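Local structure of naphthalene dioxygenase small subunit (2B1X) at residues B[24-29]-B[95-100]; B[43-48]-B[63-68]; B[132-137]-B[163-168]; B[138-143]-B[152-157]. The protein is the beta subunit of a Rieske non-heme iron dioxygenase that acts on naphthalene, packing against the large subunit, and probably has a mainly structural part. One frame throughout, in Å; residues are numbered along the deposited sequence.

Interaction 1 (B[24-29]-B[95-100]); sequences ELLDAG and SRHFVT
Asp27, in the last turn of helix 10-27, reaches across to strand 94-106 and holds His97 with both carboxylate oxygens. Its OD1 lies at the edge of the imidazole, near the ring plane, and receives a very short hydrogen bond from His97 ND1 (2.5 Å). OD2 accepts the backbone N-H of His97 at 2.9 Å along an almost straight path (178°), from the syn side and somewhat out of the carboxylate plane. The two bonds together tie down the main chain and probably the ring's rotation; the carboxylate and ring planes are 39° apart. Leu26 covers one ring face, its CB standing 4.2 Å from the centroid in a CH-pi contact, while His97 NE2 bonds to Ile171 O. OD2 also lies over a face of the Arg96 guanidinium, 3.8 Å from NH1, a long and purely electrostatic pairing; the stronger partner of Arg96 is Asp159 of the second subunit. Replacing Asp27 by an alanine is likely to strip His97 ND1 and N of their shared acceptor group and set the imidazole freer to turn. Water 1 joins Leu26 O to Ser95 OG, and water 2 joins Asp27 O to Ser95 O. Gly29 closes the helix in a Schellman motif, and the His-carboxylate pair ties that helix end to the curved sheet, as in the cone-like alpha+beta fold of the NTF2 clan.

Interaction 2 (B[43-48]-B[63-68]); sequences SYVVPI and GMTHMD
Val46 and Met67 form an antiparallel hydrogen-bonded pair, with Val46 N giving its proton to Met67 O at 2.9 Å. The carbonyl of the same residue, Val46 O, accepts His66 N at 2.8 Å, nearly along the C=O axis, and more weakly Met67 N. Two residues thus face one, a classic beta bulge, at the point where the 63-68 chain turns a corner. Beyond it, water 5 bridges Ile48 N and Met64 O. Val45 and Asp68 make the adjoining non-hydrogen-bonded pair; their side chains lie alongside each other, CG1 against OD1. Water 4 joins that OD1 to Ser43 OG, whereas OD2 bonds to Tyr355 of the large subunit.

The bulge lies at one margin of the chain's mixed sheet, where 67-69 is the outermost strand, and the corner and the strand after it present their backbone to the large subunit: Thr65 O, His66 O and Asp68 O all accept hydrogen bonds from that chain.

The His66 ring is set across Ile48 at about a right angle. Ile48 CG1 sits over the centre of one face, 3.6 Å from the centroid, in a CH-pi contact, and Pro47 O approaches the ring edge at CD2 (3.3 Å). With CG anti to the carbonyl carbon of His66 (chi1 -73°), the imidazole is carried over the Ile48 side chain. Ile48 CD1 continues along Met64, touching CG at 3.7 Å. From the bulge itself, Met67 CB packs on Val46 CG2, and its extended chain brings SD to 3.6 Å from Tyr44 CE2, an oblique Met-aromatic contact; Tyr44 OH is bonded to Met172 O.

Interaction 3 (B[132-137]-B[163-168]); sequences DVLSGE and IMTHNL
The carboxylate of Asp132 and the imidazole of His166 share a water instead of meeting directly. Water 6 lies in the ring plane at the edge, 3.0 Å from His166 ND1, and donates to Asp132 OD2. That oxygen stands obliquely to the imidazole, 4.0 Å from ND1. From above the carboxylate plane, 36° out of it, Thr165 OG1 donates a short hydrogen bond of 2.6 Å to the same OD2, so a hydroxyl and a water both grip one oxygen. The Asp132 and Thr165 side chains cross at about a right angle. In Thr165, OG1 is anti to the backbone N (chi1 -169°), which turns the hydroxyl to the acid and sends CG2 to Leu134. The hydroxyl also meets Arg123 NH1, whose positive charge would be expected to favour the ionised form of the nearby carboxylate.

The apolar half is built on the two methyls of Leu134. CD2 touches Thr165 CG2 at 4.0 Å and Ile163 CG2 at 4.1 Å, while CD1 reaches Leu168 CD2 at 3.8 Å; the loop thus bends round the branched end of the leucine. On the main chain, water 7 accepts from Val133 N and donates to Met164 O, bridging strand and loop where their backbones stay apart.

Strand 132-145 lies between strands 112-124 and 148-158 in the sheet, and the 163-168 loop, which follows strand 148-158, folds back over the start of strand 132-145. The loop also meets the large subunit, Ile163 packing on Trp197 and Leu168 on Ile364 of that chain.

Interaction 4 (B[138-143]-B[152-157]); sequences RTDVLR and AKRVVL
Asp140 and Arg154 face each other in a non-hydrogen-bonded pair on the buried side of the sheet, their side chains side by side. The guanidinium grips the acid side-on: NE bonds to OD1 at 2.8 Å and NH2 to OD2 at 2.7 Å. Both oxygens lie close to the guanidinium plane, but the carboxylate is turned 48° from it. The Arg138 guanidinium stacks flat on that of Arg154, centres 3.9 Å apart and planes at 15°; the bend of the Arg138 chain beyond CG folds its guanidinium over that of Arg154. The like charges are probably balanced by Asp140, by Glu22, which forms a salt bridge with Arg154, and by the terminal carboxylate of Met172, which pairs with Arg138. A leucine in place of Arg154 would probably leave the buried Asp140 without its countercharge and Arg138 without its stacking partner.

The other side is looser and more exposed: Val141 CB rests on Lys153 CB at 3.9 Å, the lysine's end leads away, and water 8 binds Thr139 OG1. Between the faces, Thr139 and Val155 exchange two backbone bonds, and Ala152 and Lys153 both face Val141 in a classic beta bulge. The strands run antiparallel at 174°, as the paired arms of a bulged beta hairpin.

All four contacts reach one mixed sheet. Interactions 1, 2 and 3 are buried, whereas interaction 4, joining two inner strands with its centre about 8 Å from the centre of the chain, is only partly so, one face reaching solvent. Interaction 2 extends the sheet from it, since Ser43 O and Val45 O probably accept Arg154 N and Val156 N. Interaction 3 shares strand 132-145 with interaction 4 and packs on His66 of interaction 2; 2 and 3 also meet the large subunit. Interactions 1 and 3 border other beta subunits; interaction 1 attaches a helix end. No other chain touches interaction 4. Backbone pairing runs through 2 and 4, the latter adding a buried salt bridge; 1 and 3 rely on aspartates and waters, with leucine packing in 3.

Interaction 1 (B[24-29]-B[95-100])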
loop_
_atom_site.group_PDB
_atom_site.type_symbol
_atom_site.label_atom_id
_atom_site.label_comp_id
_atom_site.label_asym_id
_atom_site.label_seq_id
_atom_site.Cartn_x
_atom_site.Cartn_y
_atom_site.Cartn_z
ATOM N N GLU B 24 -9.516 -21.544 -14.901
ATOM C CA GLU B 24 -10.744 -20.936 -15.406
ATOM C C GLU B 24 -11.974 -21.296 -14.599
ATOM O O GLU B 24 -12.788 -20.419 -14.289
ATOM C CB GLU B 24 -10.972 -21.296 -16.885
ATOM C CG GLU B 24 -12.220 -20.666 -17.490
ATOM C CD GLU B 24 -12.516 -21.166 -18.885
ATOM O OE1 GLU B 24 -11.666 -21.002 -19.776
ATOM O OE2 GLU B 24 -13.606 -21.743 -19.101
ATOM N N LEU B 25 -12.134 -22.584 -14.289
ATOM C CA LEU B 25 -13.235 -23.042 -13.441
ATOM C C LEU B 25 -13.173 -22.340 -12.085
ATOM O O LEU B 25 -14.183 -21.804 -11.627
ATOM C CB LEU B 25 -13.184 -24.569 -13.247
ATOM C CG LEU B 25 -13.529 -25.552 -14.381
ATOM C CD1 LEU B 25 -13.530 -27.002 -13.863
ATOM C CD2 LEU B 25 -14.909 -25.259 -15.012
ATOM N N LEU B 26 -11.997 -22.325 -11.455
ATOM C CA LEU B 26 -11.865 -21.677 -10.139
ATOM C C LEU B 26 -12.228 -20.188 -10.227
ATOM O O LEU B 26 -12.968 -19.670 -9.391
ATOM C CB LEU B 26 -10.426 -21.807 -9.582
ATOM C CG LEU B 26 -10.030 -22.954 -8.614
ATOM C CD1 LEU B 26 -11.173 -23.856 -8.187
ATOM C CD2 LEU B 26 -8.892 -23.804 -9.159
ATOM N N ASP B 27 -11.733 -19.512 -11.251
ATOM C CA ASP B 27 -12.009 -18.076 -11.366
ATOM C C ASP B 27 -13.475 -17.787 -11.742
ATOM O O ASP B 27 -13.914 -16.661 -11.668
ATOM C CB ASP B 27 -11.028 -17.390 -12.330
ATOM C CG ASP B 27 -9.567 -17.511 -11.870
ATOM O OD1 ASP B 27 -9.334 -17.638 -10.636
ATOM O OD2 ASP B 27 -8.600 -17.507 -12.672
ATOM N N ALA B 28 -14.225 -18.799 -12.151
ATOM C CA ALA B 28 -15.637 -18.594 -12.472
ATOM C C ALA B 28 -16.514 -19.081 -11.325
ATOM O O ALA B 28 -17.759 -19.022 -11.410
ATOM C CB ALA B 28 -15.998 -19.277 -13.758
ATOM N N GLY B 29 -15.870 -19.546 -10.251
ATOM C CA GLY B 29 -16.574 -20.021 -9.077
ATOM C C GLY B 29 -17.298 -21.318 -9.346
ATOM O O GLY B 29 -18.294 -21.620 -8.677
ATOM N N SER B 95 -11.365 -13.191 -8.371
ATOM C CA SER B 95 -9.997 -13.701 -8.312
ATOM C C SER B 95 -9.444 -13.977 -9.697
ATOM O O SER B 95 -10.190 -14.134 -10.652
ATOM C CB SER B 95 -9.996 -14.999 -7.520
ATOM O OG SER B 95 -10.789 -15.952 -8.195
ATOM N N ARG B 96 -8.116 -14.034 -9.805
ATOM C CA ARG B 96 -7.494 -14.516 -11.031
ATOM C C ARG B 96 -6.294 -15.357 -10.690
ATOM O O ARG B 96 -5.382 -14.906 -9.977
ATOM C CB ARG B 96 -7.125 -13.374 -11.979
ATOM C CG ARG B 96 -6.659 -13.849 -13.382
ATOM C CD ARG B 96 -7.296 -13.020 -14.516
ATOM N NE ARG B 96 -8.705 -12.841 -14.196
ATOM C CZ ARG B 96 -9.649 -13.720 -14.519
ATOM N NH1 ARG B 96 -9.324 -14.769 -15.255
ATOM N NH2 ARG B 96 -10.919 -13.521 -14.123
ATOM N N HIS B 97 -6.299 -16.573 -11.218
ATOM C CA HIS B 97 -5.189 -17.479 -11.101
ATOM C C HIS B 97 -4.287 -17.265 -12.327
ATOM O O HIS B 97 -4.603 -17.749 -13.416
ATOM C CB HIS B 97 -5.685 -18.948 -11.101
ATOM C CG HIS B 97 -6.371 -19.383 -9.831
ATOM N ND1 HIS B 97 -7.555 -18.818 -9.389
ATOM C CD2 HIS B 97 -6.015 -20.288 -8.888
ATOM C CE1 HIS B 97 -7.920 -19.385 -8.244
ATOM N NE2 HIS B 97 -6.992 -20.267 -7.909
ATOM N N PHE B 98 -3.178 -16.547 -12.159
ATOM C CA PHE B 98 -2.167 -16.485 -13.206
ATOM C C PHE B 98 -1.220 -17.669 -13.004
ATOM O O PHE B 98 -0.574 -17.783 -11.948
ATOM C CB PHE B 98 -1.380 -15.172 -13.129
ATOM C CG PHE B 98 -2.223 -13.951 -13.343
ATOM C CD1 PHE B 98 -2.840 -13.312 -12.248
ATOM C CD2 PHE B 98 -2.453 -13.470 -14.625
ATOM C CE1 PHE B 98 -3.621 -12.166 -12.406
ATOM C CE2 PHE B 98 -3.258 -12.306 -14.809
ATOM C CZ PHE B 98 -3.846 -11.663 -13.706
ATOM N N VAL B 99 -1.126 -18.522 -14.027
ATOM C CA VAL B 99 -0.387 -19.783 -13.962
ATOM C C VAL B 99 0.706 -19.648 -15.039
ATOM O O VAL B 99 0.399 -19.483 -16.239
ATOM C CB VAL B 99 -1.320 -20.987 -14.261
ATOM C CG1 VAL B 99 -0.567 -22.264 -14.261
ATOM C CG2 VAL B 99 -2.536 -21.065 -13.228
ATOM N N THR B 100 1.969 -19.686 -14.611
ATOM C CA THR B 100 3.081 -19.465 -15.523
ATOM C C THR B 100 4.197 -20.402 -15.197
ATOM O O THR B 100 4.149 -21.105 -14.167
ATOM C CB THR B 100 3.661 -18.027 -15.339
ATOM O OG1 THR B 100 4.426 -17.995 -14.124
ATOM C CG2 THR B 100 2.574 -17.002 -15.173
HETATM O O HOH W 1 -11.301 -18.657 -7.367
HETATM O O HOH W 2 -12.915 -14.574 -10.815
HETATM O O HOH W 3 -13.282 -15.393 -14.849
#

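Interaction 2 (B[43-48]-B[63-68])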
loop_
_atom_site.group_PDB
_atom_site.type_symbol
_atom_site.label_atom_id
_atom_site.label_comp_id
_atom_site.label_asym_id
_atom_site.label_seq_id
_atom_site.Cartn_x
_atom_site.Cartn_y
_atom_site.Cartn_z
ATOM N N SER B 43 -4.563 -35.496 -2.134
ATOM C CA SER B 43 -3.900 -34.755 -1.063
ATOM C C SER B 43 -3.640 -33.315 -1.514
ATOM O O SER B 43 -2.940 -33.075 -2.515
ATOM C CB SER B 43 -2.580 -35.430 -0.667
ATOM O OG SER B 43 -1.878 -34.596 0.232
ATOM N N TYR B 44 -4.239 -32.359 -0.802
ATOM C CA TYR B 44 -4.125 -30.956 -1.137
ATOM C C TYR B 44 -3.560 -30.250 0.076
ATOM O O TYR B 44 -4.248 -30.149 1.092
ATOM C CB TYR B 44 -5.497 -30.360 -1.528
ATOM C CG TYR B 44 -5.440 -28.937 -2.058
ATOM C CD1 TYR B 44 -5.568 -28.673 -3.425
ATOM C CD2 TYR B 44 -5.268 -27.858 -1.202
ATOM C CE1 TYR B 44 -5.522 -27.383 -3.914
ATOM C CE2 TYR B 44 -5.197 -26.558 -1.681
ATOM C CZ TYR B 44 -5.324 -26.327 -3.042
ATOM O OH TYR B 44 -5.257 -25.032 -3.511
ATOM N N VAL B 45 -2.306 -29.790 -0.005
ATOM C CA VAL B 45 -1.709 -29.100 1.166
ATOM C C VAL B 45 -1.011 -27.763 0.918
ATOM O O VAL B 45 -0.357 -27.566 -0.107
ATOM C CB VAL B 45 -0.865 -30.043 2.130
ATOM C CG1 VAL B 45 -1.093 -31.551 1.841
ATOM C CG2 VAL B 45 0.601 -29.671 2.205
ATOM N N VAL B 46 -1.190 -26.858 1.874
ATOM C CA VAL B 46 -0.538 -25.543 1.894
ATOM C C VAL B 46 0.283 -25.459 3.181
ATOM O O VAL B 46 -0.270 -25.260 4.260
ATOM C CB VAL B 46 -1.598 -24.420 1.854
ATOM C CG1 VAL B 46 -0.948 -23.024 1.796
ATOM C CG2 VAL B 46 -2.579 -24.664 0.674
ATOM N N PRO B 47 1.591 -25.656 3.082
ATOM C CA PRO B 47 2.472 -25.620 4.251
ATOM C C PRO B 47 2.695 -24.240 4.835
ATOM O O PRO B 47 2.522 -23.219 4.160
ATOM C CB PRO B 47 3.810 -26.141 3.698
ATOM C CG PRO B 47 3.437 -26.851 2.476
ATOM C CD PRO B 47 2.319 -26.063 1.867
ATOM N N ILE B 48 3.105 -24.227 6.101
ATOM C CA ILE B 48 3.542 -23.015 6.775
ATOM C C ILE B 48 5.040 -22.895 6.587
ATOM O O ILE B 48 5.746 -23.906 6.633
ATOM C CB ILE B 48 3.197 -23.066 8.292
ATOM C CG1 ILE B 48 1.683 -23.277 8.475
ATOM C CG2 ILE B 48 3.637 -21.749 8.981
ATOM C CD1 ILE B 48 1.309 -23.408 9.926
ATOM N N GLY B 63 4.468 -30.818 10.769
ATOM C CA GLY B 63 3.378 -31.235 11.644
ATOM C C GLY B 63 2.165 -30.320 11.627
ATOM O O GLY B 63 1.102 -30.708 12.092
ATOM N N MET B 64 2.334 -29.115 11.089
ATOM C CA MET B 64 1.289 -28.090 11.027
ATOM C C MET B 64 1.300 -27.476 9.652
ATOM O O MET B 64 2.329 -27.423 8.971
ATOM C CB MET B 64 1.499 -27.006 12.094
ATOM C CG MET B 64 0.280 -26.079 12.339
ATOM S SD MET B 64 -1.360 -26.862 12.624
ATOM C CE MET B 64 -0.861 -27.984 13.856
ATOM N N THR B 65 0.150 -26.979 9.260
ATOM C CA THR B 65 -0.127 -26.676 7.876
ATOM C C THR B 65 -1.196 -25.527 7.868
ATOM O O THR B 65 -1.891 -25.327 8.876
ATOM C CB THR B 65 -0.650 -28.033 7.359
ATOM O OG1 THR B 65 0.190 -28.586 6.308
ATOM C CG2 THR B 65 -1.999 -28.009 6.929
ATOM N N HIS B 66 -1.311 -24.790 6.767
ATOM C CA HIS B 66 -2.425 -23.859 6.564
ATOM C C HIS B 66 -3.684 -24.585 6.077
ATOM O O HIS B 66 -4.810 -24.132 6.318
ATOM C CB HIS B 66 -2.060 -22.788 5.534
ATOM C CG HIS B 66 -1.086 -21.782 6.051
ATOM N ND1 HIS B 66 -1.337 -21.017 7.169
ATOM C CD2 HIS B 66 0.171 -21.462 5.648
ATOM C CE1 HIS B 66 -0.288 -20.241 7.409
ATOM N NE2 HIS B 66 0.641 -20.493 6.502
ATOM N N MET B 67 -3.469 -25.691 5.377
ATOM C CA MET B 67 -4.528 -26.486 4.773
ATOM C C MET B 67 -3.931 -27.851 4.452
ATOM O O MET B 67 -2.773 -27.965 3.990
ATOM C CB MET B 67 -5.031 -25.779 3.501
ATOM C CG MET B 67 -6.312 -26.345 2.892
ATOM S SD MET B 67 -6.844 -25.509 1.330
ATOM C CE MET B 67 -6.472 -23.863 1.695
ATOM N N ASP B 68 -4.714 -28.898 4.707
ATOM C CA ASP B 68 -4.259 -30.255 4.503
ATOM C C ASP B 68 -5.526 -31.071 4.230
ATOM O O ASP B 68 -6.116 -31.651 5.139
ATOM C CB ASP B 68 -3.503 -30.734 5.755
ATOM C CG ASP B 68 -2.806 -32.053 5.569
ATOM O OD1 ASP B 68 -3.007 -32.708 4.523
ATOM O OD2 ASP B 68 -2.045 -32.522 6.454
HETATM O O HOH W 4 -3.444 -34.059 2.313
HETATM O O HOH W 5 3.882 -26.962 6.831
#

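Interaction 3 (B[132-137]-B[163-168])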
loop_
_atom_site.group_PDB
_atom_site.type_symbol
_atom_site.label_atom_id
_atom_site.label_comp_id
_atom_site.label_asym_id
_atom_site.label_seq_id
_atom_site.Cartn_x
_atom_site.Cartn_y
_atom_site.Cartn_z
ATOM N N ASP B 132 -5.456 -8.119 -2.688
ATOM C CA ASP B 132 -4.471 -9.024 -2.136
ATOM C C ASP B 132 -3.795 -9.699 -3.287
ATOM O O ASP B 132 -4.405 -9.864 -4.335
ATOM C CB ASP B 132 -5.136 -10.117 -1.282
ATOM C CG ASP B 132 -5.868 -9.533 -0.097
ATOM O OD1 ASP B 132 -5.537 -8.382 0.286
ATOM O OD2 ASP B 132 -6.788 -10.123 0.510
ATOM N N VAL B 133 -2.541 -10.072 -3.077
ATOM C CA VAL B 133 -1.814 -10.926 -3.987
ATOM C C VAL B 133 -1.200 -12.080 -3.205
ATOM O O VAL B 133 -0.514 -11.859 -2.202
ATOM C CB VAL B 133 -0.680 -10.146 -4.678
ATOM C CG1 VAL B 133 0.218 -11.083 -5.483
ATOM C CG2 VAL B 133 -1.262 -9.080 -5.620
ATOM N N LEU B 134 -1.464 -13.310 -3.635
ATOM C CA LEU B 134 -0.726 -14.466 -3.139
ATOM C C LEU B 134 0.209 -14.958 -4.250
ATOM O O LEU B 134 -0.183 -14.996 -5.420
ATOM C CB LEU B 134 -1.655 -15.595 -2.721
ATOM C CG LEU B 134 -2.608 -15.318 -1.539
ATOM C CD1 LEU B 134 -3.273 -16.626 -1.199
ATOM C CD2 LEU B 134 -1.812 -14.799 -0.360
ATOM N N SER B 135 1.461 -15.254 -3.899
ATOM C CA SER B 135 2.417 -15.783 -4.884
ATOM C C SER B 135 2.951 -17.106 -4.372
ATOM O O SER B 135 3.143 -17.269 -3.179
ATOM C CB SER B 135 3.583 -14.838 -5.064
ATOM O OG SER B 135 4.623 -15.496 -5.797
ATOM N N GLY B 136 3.219 -18.052 -5.249
ATOM C CA GLY B 136 3.730 -19.335 -4.759
ATOM C C GLY B 136 4.030 -20.321 -5.849
ATOM O O GLY B 136 3.776 -20.059 -7.030
ATOM N N GLU B 137 4.526 -21.482 -5.449
ATOM C CA GLU B 137 4.754 -22.541 -6.386
ATOM C C GLU B 137 3.860 -23.734 -6.070
ATOM O O GLU B 137 3.746 -24.151 -4.921
ATOM C CB GLU B 137 6.229 -22.930 -6.412
ATOM C CG GLU B 137 6.564 -23.888 -7.543
ATOM C CD GLU B 137 8.060 -24.148 -7.653
ATOM O OE1 GLU B 137 8.642 -24.710 -6.696
ATOM O OE2 GLU B 137 8.655 -23.791 -8.701
ATOM N N ILE B 163 0.802 -14.792 6.089
ATOM C CA ILE B 163 -0.006 -14.753 4.866
ATOM C C ILE B 163 -0.715 -13.399 4.714
ATOM O O ILE B 163 -1.277 -12.824 5.682
ATOM C CB ILE B 163 -1.002 -15.968 4.819
ATOM C CG1 ILE B 163 -0.288 -17.297 5.080
ATOM C CG2 ILE B 163 -1.893 -15.975 3.532
ATOM C CD1 ILE B 163 0.917 -17.561 4.123
ATOM N N MET B 164 -0.670 -12.868 3.495
ATOM C CA MET B 164 -1.190 -11.533 3.254
ATOM C C MET B 164 -2.580 -11.514 2.569
ATOM O O MET B 164 -2.809 -10.810 1.578
ATOM C CB MET B 164 -0.149 -10.694 2.557
ATOM C CG MET B 164 1.029 -10.434 3.525
ATOM S SD MET B 164 2.315 -9.423 2.823
ATOM C CE MET B 164 3.246 -10.634 1.990
ATOM N N THR B 165 -3.498 -12.273 3.148
ATOM C CA THR B 165 -4.924 -12.188 2.841
ATOM C C THR B 165 -5.671 -12.657 4.075
ATOM O O THR B 165 -5.073 -13.334 4.945
ATOM C CB THR B 165 -5.283 -12.946 1.547
ATOM O OG1 THR B 165 -6.612 -12.617 1.166
ATOM C CG2 THR B 165 -5.241 -14.448 1.743
ATOM N N HIS B 166 -6.940 -12.279 4.197
ATOM C CA HIS B 166 -7.664 -12.434 5.475
ATOM C C HIS B 166 -8.235 -13.847 5.714
ATOM O O HIS B 166 -8.679 -14.149 6.817
ATOM C CB HIS B 166 -8.774 -11.377 5.604
ATOM C CG HIS B 166 -9.786 -11.457 4.507
ATOM N ND1 HIS B 166 -9.569 -10.886 3.274
ATOM C CD2 HIS B 166 -10.952 -12.141 4.407
ATOM C CE1 HIS B 166 -10.578 -11.184 2.468
ATOM N NE2 HIS B 166 -11.453 -11.910 3.144
ATOM N N ASN B 167 -8.198 -14.716 4.709
ATOM C CA ASN B 167 -8.559 -16.125 4.880
ATOM C C ASN B 167 -8.112 -16.896 3.635
ATOM O O ASN B 167 -7.787 -16.299 2.621
ATOM C CB ASN B 167 -10.060 -16.361 5.248
ATOM C CG ASN B 167 -11.071 -15.720 4.256
ATOM O OD1 ASN B 167 -10.812 -15.604 3.077
ATOM N ND2 ASN B 167 -12.259 -15.311 4.775
ATOM N N LEU B 168 -8.070 -18.217 3.709
ATOM C CA LEU B 168 -7.834 -18.996 2.519
ATOM C C LEU B 168 -9.131 -19.643 2.117
ATOM O O LEU B 168 -9.302 -20.862 2.186
ATOM C CB LEU B 168 -6.700 -20.011 2.740
ATOM C CG LEU B 168 -5.290 -19.425 2.892
ATOM C CD1 LEU B 168 -4.299 -20.592 3.098
ATOM C CD2 LEU B 168 -4.855 -18.570 1.718
HETATM O O HOH W 6 -7.367 -8.874 2.943
HETATM O O HOH W 7 -1.484 -9.294 -0.482
#

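Interaction 4 (B[138-143]-B[152-157])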
loop_
_atom_site.group_PDB
_atom_site.type_symbol
_atom_site.label_atom_id
_atom_site.label_comp_id
_atom_site.label_asym_id
_atom_site.label_seq_id
_atom_site.Cartn_x
_atom_site.Cartn_y
_atom_site.Cartn_z
ATOM N N ARG B 138 3.202 -24.254 -7.098
ATOM C CA ARG B 138 2.366 -25.447 -6.966
ATOM C C ARG B 138 3.105 -26.597 -7.577
ATOM O O ARG B 138 3.564 -26.506 -8.721
ATOM C CB ARG B 138 1.020 -25.278 -7.677
ATOM C CG ARG B 138 0.337 -23.939 -7.397
ATOM C CD ARG B 138 -1.073 -23.883 -7.995
ATOM N NE ARG B 138 -0.974 -24.068 -9.440
ATOM C CZ ARG B 138 -2.002 -24.072 -10.283
ATOM N NH1 ARG B 138 -3.239 -23.867 -9.844
ATOM N NH2 ARG B 138 -1.768 -24.259 -11.585
ATOM N N THR B 139 3.254 -27.655 -6.788
ATOM C CA THR B 139 3.758 -28.928 -7.257
ATOM C C THR B 139 2.643 -29.953 -7.194
ATOM O O THR B 139 2.133 -30.231 -6.108
ATOM C CB THR B 139 4.985 -29.349 -6.402
ATOM O OG1 THR B 139 5.944 -28.283 -6.464
ATOM C CG2 THR B 139 5.735 -30.531 -7.031
ATOM N N ASP B 140 2.282 -30.507 -8.363
ATOM C CA ASP B 140 1.127 -31.387 -8.532
ATOM C C ASP B 140 1.546 -32.774 -9.030
ATOM O O ASP B 140 2.604 -32.962 -9.656
ATOM C CB ASP B 140 0.098 -30.846 -9.544
ATOM C CG ASP B 140 -0.369 -29.431 -9.247
ATOM O OD1 ASP B 140 -0.208 -28.934 -8.092
ATOM O OD2 ASP B 140 -0.896 -28.713 -10.142
ATOM N N VAL B 141 0.706 -33.737 -8.724
ATOM C CA VAL B 141 0.738 -35.032 -9.404
ATOM C C VAL B 141 -0.584 -35.143 -10.150
ATOM O O VAL B 141 -1.655 -35.100 -9.548
ATOM C CB VAL B 141 0.964 -36.201 -8.419
ATOM C CG1 VAL B 141 0.943 -37.585 -9.145
ATOM C CG2 VAL B 141 2.280 -35.986 -7.688
ATOM N N LEU B 142 -0.484 -35.234 -11.469
ATOM C CA LEU B 142 -1.639 -35.481 -12.331
ATOM C C LEU B 142 -1.635 -36.932 -12.817
ATOM O O LEU B 142 -0.574 -37.485 -13.115
ATOM C CB LEU B 142 -1.603 -34.536 -13.527
ATOM C CG LEU B 142 -2.396 -33.228 -13.492
ATOM C CD1 LEU B 142 -2.668 -32.658 -12.084
ATOM C CD2 LEU B 142 -1.738 -32.212 -14.404
ATOM N N ARG B 143 -2.823 -37.528 -12.906
ATOM C CA ARG B 143 -2.999 -38.903 -13.348
ATOM C C ARG B 143 -3.890 -38.930 -14.574
ATOM O O ARG B 143 -4.935 -38.288 -14.578
ATOM C CB ARG B 143 -3.668 -39.731 -12.256
ATOM C CG ARG B 143 -2.729 -40.190 -11.170
ATOM C CD ARG B 143 -2.936 -41.632 -10.748
ATOM N NE ARG B 143 -4.044 -41.739 -9.819
ATOM C CZ ARG B 143 -3.950 -41.721 -8.493
ATOM N NH1 ARG B 143 -2.778 -41.616 -7.888
ATOM N NH2 ARG B 143 -5.055 -41.826 -7.769
ATOM N N ALA B 152 -4.225 -35.882 -8.347
ATOM C CA ALA B 152 -4.037 -36.745 -7.198
ATOM C C ALA B 152 -3.405 -36.009 -6.038
ATOM O O ALA B 152 -3.633 -36.369 -4.890
ATOM C CB ALA B 152 -3.178 -37.956 -7.574
ATOM N N LYS B 153 -2.606 -34.982 -6.342
ATOM C CA LYS B 153 -1.847 -34.274 -5.307
ATOM C C LYS B 153 -1.546 -32.849 -5.723
ATOM O O LYS B 153 -1.309 -32.579 -6.891
ATOM C CB LYS B 153 -0.538 -35.018 -4.994
ATOM C CG LYS B 153 0.220 -34.517 -3.751
ATOM C CD LYS B 153 1.551 -35.260 -3.583
ATOM C CE LYS B 153 2.466 -34.565 -2.590
ATOM N NZ LYS B 153 2.067 -34.820 -1.173
ATOM N N ARG B 154 -1.559 -31.942 -4.754
ATOM C CA ARG B 154 -1.046 -30.602 -4.959
ATOM C C ARG B 154 -0.469 -30.085 -3.653
ATOM O O ARG B 154 -1.113 -30.194 -2.585
ATOM C CB ARG B 154 -2.136 -29.658 -5.466
ATOM C CG ARG B 154 -1.680 -28.189 -5.470
ATOM C CD ARG B 154 -2.599 -27.239 -6.230
ATOM N NE ARG B 154 -2.494 -27.460 -7.674
ATOM C CZ ARG B 154 -3.450 -27.164 -8.540
ATOM N NH1 ARG B 154 -4.602 -26.684 -8.098
ATOM N NH2 ARG B 154 -3.266 -27.383 -9.834
ATOM N N VAL B 155 0.735 -29.523 -3.746
ATOM C CA VAL B 155 1.320 -28.756 -2.653
ATOM C C VAL B 155 1.479 -27.304 -3.121
ATOM O O VAL B 155 2.170 -27.036 -4.128
ATOM C CB VAL B 155 2.719 -29.332 -2.282
ATOM C CG1 VAL B 155 3.422 -28.465 -1.218
ATOM C CG2 VAL B 155 2.652 -30.797 -1.853
ATOM N N VAL B 156 0.862 -26.362 -2.405
ATOM C CA VAL B 156 1.021 -24.935 -2.724
ATOM C C VAL B 156 1.964 -24.345 -1.711
ATOM O O VAL B 156 1.598 -24.171 -0.564
ATOM C CB VAL B 156 -0.313 -24.145 -2.710
ATOM C CG1 VAL B 156 -0.110 -22.695 -3.206
ATOM C CG2 VAL B 156 -1.379 -24.831 -3.599
ATOM N N LEU B 157 3.197 -24.076 -2.144
ATOM C CA LEU B 157 4.182 -23.381 -1.317
ATOM C C LEU B 157 4.215 -21.865 -1.586
ATOM O O LEU B 157 4.741 -21.406 -2.612
ATOM C CB LEU B 157 5.569 -23.949 -1.586
ATOM C CG LEU B 157 6.561 -23.960 -0.421
ATOM C CD1 LEU B 157 5.962 -24.463 0.897
ATOM C CD2 LEU B 157 7.867 -24.771 -0.797
HETATM O O HOH W 8 5.501 -26.604 -4.375
#